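Local coordinates for BH2621 protein (PDB 2QML) that is of unknown function but, as a GNAT-family protein, probably transfers acyl groups to an amine, perhaps in siderophore biosynthesis, at residues A[93-96]-A[97-100]; A[168-172]-A[173-177]. One frame throughout, in Å; residues are numbered along the deposited sequence.

Contact 1. Residues A[93-96]-A[97-100]; sequences DIIA and NYYP
Tyr98 turns the edge of its ring to two carbonyl oxygens of the short 3-10 turn that precedes it. Ile94 O and Ile95 O both lie near the ring plane at that edge, with Tyr98 CD1 3.5 Å from Ile94 O. Tyr98 CG stands anti to the carbonyl carbon (chi1 -66°), which carries the ring back along the turn. Ile95 meets it roughly at a right angle: its CD1 methyl, displaced well off the ring plane, touches Tyr98 CD1 at 4.1 Å, while Ile94 approaches more loosely, CG1 lying 4.3 Å from Tyr98 CE1. The backbone illustrates 3-10 pairing between residues three apart. Asn97 N donates to Ile94 O at 3.2 Å, and Tyr98 N donates to Ile95 O at 3.0 Å with an N-H...O angle of 163°. Asn97 curls its side chain over the same Ile94 carbonyl, so that ND2 adds a weak, bent bond (125°) to Ile94 O. At the start of the turn Asp93 forms an Asx turn, its OD2 accepting from Ile95 N at 3.0 Å on the anti side and tilted out of the carboxylate plane; OD1 is engaged by His69. Tyr99 slants its ring past the Ile95 carbonyl, CD1 coming to 3.7 Å from Ile95 O, and its hydroxyl bonds to Asp105. Ile94 O thus has one good N-H donor, one weak one and a ring edge round it, an arrangement consistent with weakly polar attraction between the aromatic C-H groups and the carbonyl, and one that ties the tyrosine's orientation to the turn.

Contact 2. Residues A[168-172]-A[173-177]; sequences EVELP and DKIGL
The beta hairpin of strands 164-170 and 175-182 closes here, at one edge of the mixed sheet of the GNAT fold, where strand 164-170 is one of the two outermost strands of the chain. Such a hairpin is a compact example of antiparallel pairing carried into its connecting turn. Val169 and Gly176 form the hydrogen-bonded pair: Val169 N donates to Gly176 O at 2.9 Å, and Gly176 N returns a bond of the same length to Val169 O. Closer to the turn, Leu171 N donates to Lys174 O at 2.9 Å, although its N-H...O angle is only 140°. On one face of the hairpin Ile175 sits beside two glutamates. Its CG2 lies against Glu168, whose chain runs across it at a slant, and its CG1 branch runs alongside Glu170 in the same direction, with CG1 3.6 Å from Glu170 OE1. The bend of Glu170 at chi2 (-100°) brings OE1 beside the CG1 branch. Glu168 OE1 lies 3.6 Å from Ile175 CG2, while OE2 of the same carboxylate forms a salt bridge with Arg149. Val169 points to the opposite face, where Gly176 has no side chain, and Val169 CG2 comes to 3.7 Å from Gly176 O. In the turn, Leu171 and Lys174 point the same way and lie side by side. The methylene chain of Lys174, extended beyond CG, lets the leucine pack on its apolar part while its ammonium end pairs with Glu146. The two side chains come nearest where Lys174 CE lies 3.8 Å from Leu171 CD1.

Contact 1 comes first along the chain, in the loop between strands 80-89 and 106-112; contact 2 follows as the tip of the hairpin of strands 164-170 and 175-182. Their centres are about 11 Å apart, on the same side of the chain's centre, each about 17 Å from it. They touch directly: Tyr98 OH lies 2.8 Å from Glu170 O, a probable hydrogen bond, and Ile94 CD1 comes tightly against Pro172 CD. The loop therefore lies against this edge strand and the turn of the hairpin, joining parts of the GNAT fold that are distant in sequence; Val169 and Leu171 supply the apolar surface beneath the Tyr98 ring.

Contact 1. Residues A[93-96]-A[97-100]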
loop_
_atom_site.group_PDB
_atom_site.type_symbol
_atom_site.label_atom_id
_atom_site.label_comp_id
_atom_site.label_asym_id
_atom_site.label_seq_id
_atom_site.Cartn_x
_atom_site.Cartn_y
_atom_site.Cartn_z
ATOM N N ASP A 93 12.793 -1.030 8.308
ATOM C CA ASP A 93 12.434 0.118 7.561
ATOM C C ASP A 93 12.804 1.402 8.313
ATOM O O ASP A 93 12.913 1.387 9.545
ATOM C CB ASP A 93 10.929 0.112 7.344
ATOM C CG ASP A 93 10.510 1.081 6.282
ATOM O OD1 ASP A 93 10.671 0.697 5.092
ATOM O OD2 ASP A 93 10.018 2.189 6.619
ATOM N N ILE A 94 12.968 2.489 7.566
ATOM C CA ILE A 94 13.251 3.808 8.142
ATOM C C ILE A 94 12.199 4.222 9.180
ATOM O O ILE A 94 12.526 4.868 10.183
ATOM C CB ILE A 94 13.433 4.889 7.029
ATOM C CG1 ILE A 94 13.963 6.187 7.635
ATOM C CG2 ILE A 94 12.140 5.141 6.212
ATOM C CD1 ILE A 94 14.225 7.222 6.597
ATOM N N ILE A 95 10.956 3.787 9.008
ATOM C CA ILE A 95 9.891 4.272 9.923
ATOM C C ILE A 95 10.070 3.728 11.363
ATOM O O ILE A 95 9.564 4.339 12.298
ATOM C CB ILE A 95 8.477 3.968 9.384
ATOM C CG1 ILE A 95 7.396 4.867 10.014
ATOM C CG2 ILE A 95 8.122 2.451 9.568
ATOM C CD1 ILE A 95 7.602 6.353 9.901
ATOM N N ALA A 96 10.828 2.631 11.549
ATOM C CA ALA A 96 11.137 2.068 12.865
ATOM C C ALA A 96 11.782 3.099 13.797
ATOM O O ALA A 96 11.696 2.988 14.988
ATOM C CB ALA A 96 12.056 0.831 12.754
ATOM N N ASN A 97 12.495 4.053 13.242
ATOM C CA ASN A 97 13.147 5.096 14.035
ATOM C C ASN A 97 12.216 6.127 14.659
ATOM O O ASN A 97 12.652 6.909 15.482
ATOM C CB ASN A 97 14.125 5.850 13.147
ATOM C CG ASN A 97 15.194 4.965 12.591
ATOM O OD1 ASN A 97 15.922 4.324 13.327
ATOM N ND2 ASN A 97 15.253 4.872 11.284
ATOM N N TYR A 98 10.951 6.138 14.277
ATOM C CA TYR A 98 10.023 7.195 14.683
ATOM C C TYR A 98 8.985 6.844 15.732
ATOM O O TYR A 98 8.263 7.734 16.178
ATOM C CB TYR A 98 9.323 7.708 13.415
ATOM C CG TYR A 98 10.265 8.402 12.475
ATOM C CD1 TYR A 98 11.045 7.686 11.591
ATOM C CD2 TYR A 98 10.407 9.780 12.486
ATOM C CE1 TYR A 98 11.930 8.303 10.748
ATOM C CE2 TYR A 98 11.280 10.405 11.636
ATOM C CZ TYR A 98 12.047 9.662 10.777
ATOM O OH TYR A 98 12.901 10.259 9.908
ATOM N N TYR A 99 8.869 5.574 16.117
ATOM C CA TYR A 99 7.908 5.192 17.113
ATOM C C TYR A 99 8.388 3.851 17.726
ATOM O O TYR A 99 9.236 3.187 17.144
ATOM C CB TYR A 99 6.486 5.114 16.507
ATOM C CG TYR A 99 6.197 3.824 15.790
ATOM C CD1 TYR A 99 6.625 3.623 14.492
ATOM C CD2 TYR A 99 5.438 2.807 16.405
ATOM C CE1 TYR A 99 6.348 2.356 13.823
ATOM C CE2 TYR A 99 5.182 1.610 15.793
ATOM C CZ TYR A 99 5.633 1.380 14.500
ATOM O OH TYR A 99 5.352 0.160 13.861
ATOM N N PRO A 100 7.892 3.479 18.922
ATOM C CA PRO A 100 8.289 2.235 19.615
ATOM C C PRO A 100 7.592 1.021 18.999
ATOM O O PRO A 100 6.647 0.467 19.541
ATOM C CB PRO A 100 7.871 2.502 21.064
ATOM C CG PRO A 100 6.735 3.402 20.966
ATOM C CD PRO A 100 6.952 4.267 19.756
#

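Contact 2. Residues A[168-172]-A[173-177]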
loop_
_atom_site.group_PDB
_atom_site.type_symbol
_atom_site.label_atom_id
_atom_site.label_comp_id
_atom_site.label_asym_id
_atom_site.label_seq_id
_atom_site.Cartn_x
_atom_site.Cartn_y
_atom_site.Cartn_z
ATOM N N GLU A 168 3.209 13.653 13.104
ATOM C CA GLU A 168 4.016 13.863 11.940
ATOM C C GLU A 168 5.380 13.187 12.138
ATOM O O GLU A 168 5.910 13.070 13.231
ATOM C CB GLU A 168 4.209 15.351 11.622
ATOM C CG GLU A 168 2.949 16.079 11.154
ATOM C CD GLU A 168 3.158 17.540 10.831
ATOM O OE1 GLU A 168 4.224 18.095 11.105
ATOM O OE2 GLU A 168 2.191 18.153 10.297
ATOM N N VAL A 169 5.939 12.763 11.015
ATOM C CA VAL A 169 7.286 12.211 10.961
ATOM C C VAL A 169 8.098 12.938 9.868
ATOM O O VAL A 169 7.675 13.009 8.709
ATOM C CB VAL A 169 7.258 10.678 10.744
ATOM C CG1 VAL A 169 6.688 9.955 11.965
ATOM C CG2 VAL A 169 6.420 10.274 9.506
ATOM N N GLU A 170 9.185 13.523 10.310
ATOM C CA GLU A 170 10.130 14.237 9.456
ATOM C C GLU A 170 11.041 13.231 8.793
ATOM O O GLU A 170 12.046 12.858 9.355
ATOM C CB GLU A 170 10.963 15.215 10.284
ATOM C CG GLU A 170 10.242 16.430 10.644
ATOM C CD GLU A 170 10.628 17.573 9.726
ATOM O OE1 GLU A 170 10.787 17.371 8.505
ATOM O OE2 GLU A 170 10.813 18.653 10.241
ATOM N N LEU A 171 10.635 12.737 7.634
ATOM C CA LEU A 171 11.359 11.720 6.892
ATOM C C LEU A 171 12.267 12.447 5.895
ATOM O O LEU A 171 12.095 13.629 5.642
ATOM C CB LEU A 171 10.366 10.808 6.193
ATOM C CG LEU A 171 9.542 9.890 7.110
ATOM C CD1 LEU A 171 8.298 9.431 6.354
ATOM C CD2 LEU A 171 10.379 8.741 7.644
ATOM N N PRO A 172 13.260 11.739 5.319
ATOM C CA PRO A 172 14.149 12.407 4.347
ATOM C C PRO A 172 13.395 13.011 3.148
ATOM O O PRO A 172 13.744 14.084 2.707
ATOM C CB PRO A 172 15.098 11.279 3.917
ATOM C CG PRO A 172 15.070 10.294 4.998
ATOM C CD PRO A 172 13.693 10.368 5.610
ATOM N N ASP A 173 12.318 12.360 2.719
ATOM C CA ASP A 173 11.591 12.768 1.533
ATOM C C ASP A 173 10.298 13.530 1.698
ATOM O O ASP A 173 9.732 14.024 0.708
ATOM C CB ASP A 173 11.254 11.508 0.703
ATOM C CG ASP A 173 10.416 10.475 1.475
ATOM O OD1 ASP A 173 10.644 10.201 2.685
ATOM O OD2 ASP A 173 9.541 9.864 0.830
ATOM N N LYS A 174 9.834 13.651 2.929
ATOM C CA LYS A 174 8.561 14.289 3.157
ATOM C C LYS A 174 8.325 14.482 4.642
ATOM O O LYS A 174 9.028 13.896 5.461
ATOM C CB LYS A 174 7.411 13.391 2.654
ATOM C CG LYS A 174 7.370 12.025 3.258
ATOM C CD LYS A 174 6.266 11.129 2.688
ATOM C CE LYS A 174 6.446 9.698 3.075
ATOM N NZ LYS A 174 5.439 8.748 2.536
ATOM N N ILE A 175 7.304 15.251 4.956
ATOM C CA ILE A 175 6.750 15.214 6.289
ATOM C C ILE A 175 5.525 14.288 6.142
ATOM O O ILE A 175 4.560 14.627 5.492
ATOM C CB ILE A 175 6.375 16.557 6.896
ATOM C CG1 ILE A 175 7.590 17.496 6.960
ATOM C CG2 ILE A 175 5.786 16.340 8.324
ATOM C CD1 ILE A 175 7.282 18.884 7.490
ATOM N N GLY A 176 5.612 13.110 6.729
ATOM C CA GLY A 176 4.531 12.167 6.697
ATOM C C GLY A 176 3.662 12.297 7.931
ATOM O O GLY A 176 4.046 12.981 8.885
ATOM N N LEU A 177 2.489 11.678 7.876
ATOM C CA LEU A 177 1.600 11.542 9.017
ATOM C C LEU A 177 1.669 10.064 9.365
ATOM O O LEU A 177 1.176 9.222 8.605
ATOM C CB LEU A 177 0.172 12.011 8.740
ATOM C CG LEU A 177 -0.799 11.883 9.921
ATOM C CD1 LEU A 177 -0.428 12.794 11.101
ATOM C CD2 LEU A 177 -2.229 12.135 9.419
#